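Local coordinates for protein sylvaticin (Pythium sylvaticum, PDB 2POS) that is a secreted alpha-elicitin-like protein that, as in related elicitins, probably binds sterols and may elicit defence responses in plants, at residues V82-L85 / V86-E90. Numbering follows the deposited sequence.
Sequences VKKL and VTEFE
T87 holds OG1 beside its own backbone N and anti to its carbonyl carbon (chi1 -57°), the rotation that folds the hydroxyl back over the preceding turn of the helix to K83. There T87 OG1 donates a hydrogen bond of 2.7 Å to K83 O, which also accepts the regular helical bond from T87 N at 3.0 Å. The two donors reach this oxygen from opposite faces of the carbonyl plane, the hydroxyl tilted 32° out of it. The result illustrates how a helical threonine can satisfy its hydroxyl within the helix, by sharing a carbonyl four residues back.

One residue on, E88 N donates to K84 O at 2.9 Å, and the two side chains cross at an oblique angle farther out. The extended K84 chain, with CG anti to its backbone N (chi1 177°), passes the carboxylate with its methylenes: K84 CG and CE both lie 3.7 Å from E88 OE1. K84 NZ stays 5.0 Å from E88 OE1; it makes a salt bridge with E3, and E88 OE2 accepts a hydrogen bond from W1 NE1. Both polar ends thus reach residues of the N-terminal segment.

On the buried side V82 and V86, linked by the bond from V86 N to V82 O, meet loosely, CG1 to CG1 at 4.4 Å. Both valines pack on I63 of helix 54-64, while F89 sets its ring edge-to-face with F57 of that helix and also touches L47 and M50 of helix 44-51. Helix 82-92, which follows the hairpin of strands 73-75 and 78-80, thus turns its apolar side to these two helices.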
ATOM      1  N   VAL A  82       0.500  -4.834  -4.725  1.00 12.48           N
ATOM      2  CA  VAL A  82       0.989  -3.540  -4.234  1.00 12.67           C
ATOM      3  C   VAL A  82       1.181  -2.525  -5.365  1.00 12.90           C
ATOM      4  O   VAL A  82       0.918  -1.337  -5.183  1.00 12.59           O
ATOM      5  CB  VAL A  82       2.305  -3.680  -3.411  1.00 13.40           C
ATOM      6  CG1 VAL A  82       2.831  -2.303  -3.006  1.00 12.79           C
ATOM      7  CG2 VAL A  82       2.073  -4.531  -2.181  1.00 14.15           C
ATOM      8  N   LYS A  83       1.634  -2.982  -6.528  1.00 12.58           N
ATOM      9  CA  LYS A  83       1.806  -2.080  -7.668  1.00 12.77           C
ATOM     10  C   LYS A  83       0.453  -1.529  -8.134  1.00 12.51           C
ATOM     11  O   LYS A  83       0.325  -0.339  -8.432  1.00 12.60           O
ATOM     12  CB  LYS A  83       2.549  -2.765  -8.814  1.00 12.92           C
ATOM     13  CG  LYS A  83       3.058  -1.793  -9.866  1.00 13.14           C
ATOM     14  CD  LYS A  83       3.830  -2.506 -10.963  1.00 14.69           C
ATOM     15  CE  LYS A  83       4.261  -1.517 -12.027  1.00 16.72           C
ATOM     16  NZ  LYS A  83       4.925  -2.218 -13.168  1.00 19.67           N
ATOM     17  N   LYS A  84      -0.558  -2.394  -8.184  1.00 12.28           N
ATOM     18  CA  LYS A  84      -1.922  -1.957  -8.482  1.00 12.33           C
ATOM     19  C   LYS A  84      -2.372  -0.900  -7.479  1.00 12.51           C
ATOM     20  O   LYS A  84      -2.838   0.175  -7.862  1.00 12.23           O
ATOM     21  CB  LYS A  84      -2.866  -3.148  -8.449  1.00 12.37           C
ATOM     22  CG  LYS A  84      -4.335  -2.801  -8.675  1.00 13.85           C
ATOM     23  CD  LYS A  84      -5.136  -4.086  -8.661  1.00 16.40           C
ATOM     24  CE  LYS A  84      -6.586  -3.851  -8.992  1.00 19.76           C
ATOM     25  NZ  LYS A  84      -7.300  -5.148  -8.905  1.00 21.54           N
ATOM     26  N   LEU A  85      -2.208  -1.212  -6.195  1.00 12.51           N
ATOM     27  CA  LEU A  85      -2.627  -0.316  -5.126  1.00 13.54           C
ATOM     28  C   LEU A  85      -2.067   1.079  -5.338  1.00 12.91           C
ATOM     29  O   LEU A  85      -2.812   2.074  -5.343  1.00 12.87           O
ATOM     30  CB  LEU A  85      -2.158  -0.872  -3.772  1.00 13.81           C
ATOM     31  CG  LEU A  85      -2.167   0.101  -2.582  1.00 15.70           C
ATOM     32  CD1 LEU A  85      -3.587   0.342  -2.151  1.00 18.90           C
ATOM     33  CD2 LEU A  85      -1.313  -0.437  -1.426  1.00 16.17           C
ATOM     34  N   VAL A  86      -0.756   1.161  -5.528  1.00 12.93           N
ATOM     35  CA  VAL A  86      -0.106   2.473  -5.533  1.00 13.37           C
ATOM     36  C   VAL A  86      -0.330   3.224  -6.838  1.00 13.36           C
ATOM     37  O   VAL A  86      -0.366   4.447  -6.842  1.00 13.72           O
ATOM     38  CB  VAL A  86       1.405   2.421  -5.150  1.00 13.66           C
ATOM     39  CG1 VAL A  86       1.565   1.840  -3.764  1.00 14.21           C
ATOM     40  CG2 VAL A  86       2.227   1.639  -6.176  1.00 14.79           C
ATOM     41  N   THR A  87      -0.493   2.491  -7.941  1.00 13.46           N
ATOM     42  CA  THR A  87      -0.685   3.119  -9.245  1.00 13.64           C
ATOM     43  C   THR A  87      -2.097   3.688  -9.346  1.00 14.08           C
ATOM     44  O   THR A  87      -2.295   4.785  -9.876  1.00 14.02           O
ATOM     45  CB  THR A  87      -0.413   2.126 -10.385  1.00 13.45           C
ATOM     46  OG1 THR A  87       0.916   1.608 -10.256  1.00 14.00           O
ATOM     47  CG2 THR A  87      -0.542   2.806 -11.739  1.00 13.61           C
ATOM     48  N   GLU A  88      -3.066   2.955  -8.805  1.00 13.85           N
ATOM     49  CA  GLU A  88      -4.464   3.364  -8.884  1.00 14.25           C
ATOM     50  C   GLU A  88      -4.901   4.337  -7.792  1.00 14.30           C
ATOM     51  O   GLU A  88      -5.994   4.907  -7.879  1.00 14.17           O
ATOM     52  CB  GLU A  88      -5.377   2.138  -8.903  1.00 14.52           C
ATOM     53  CG  GLU A  88      -5.233   1.318 -10.185  1.00 15.45           C
ATOM     54  CD  GLU A  88      -6.288   0.248 -10.344  1.00 16.83           C
ATOM     55  OE1 GLU A  88      -6.885  -0.180  -9.328  1.00 17.54           O
ATOM     56  OE2 GLU A  88      -6.515  -0.170 -11.505  1.00 18.46           O
ATOM     57  N   PHE A  89      -4.058   4.536  -6.777  1.00 13.98           N
ATOM     58  CA  PHE A  89      -4.449   5.338  -5.620  1.00 13.94           C
ATOM     59  C   PHE A  89      -4.894   6.761  -5.974  1.00 14.22           C
ATOM     60  O   PHE A  89      -6.018   7.155  -5.657  1.00 14.34           O
ATOM     61  CB  PHE A  89      -3.347   5.370  -4.547  1.00 13.91           C
ATOM     62  CG  PHE A  89      -3.664   6.295  -3.401  1.00 12.66           C
ATOM     63  CD1 PHE A  89      -4.608   5.940  -2.444  1.00 13.62           C
ATOM     64  CD2 PHE A  89      -3.054   7.544  -3.316  1.00 13.24           C
ATOM     65  CE1 PHE A  89      -4.920   6.809  -1.398  1.00 13.28           C
ATOM     66  CE2 PHE A  89      -3.364   8.415  -2.278  1.00 13.61           C
ATOM     67  CZ  PHE A  89      -4.299   8.043  -1.323  1.00 14.22           C
ATOM     68  N   GLU A  90      -4.030   7.535  -6.624  1.00 14.64           N
ATOM     69  CA  GLU A  90      -4.355   8.947  -6.879  1.00 15.90           C
ATOM     70  C   GLU A  90      -5.669   9.126  -7.664  1.00 15.84           C
ATOM     71  O   GLU A  90      -6.548   9.869  -7.218  1.00 15.37           O
ATOM     72  CB  GLU A  90      -3.202   9.677  -7.564  1.00 16.65           C
ATOM     73  CG  GLU A  90      -2.085  10.112  -6.649  1.00 20.56           C
ATOM     74  CD  GLU A  90      -1.183  11.139  -7.317  1.00 25.29           C
ATOM     75  OE1 GLU A  90      -0.095  10.757  -7.790  1.00 29.97           O
ATOM     76  OE2 GLU A  90      -1.581  12.322  -7.401  1.00 29.33           O
TER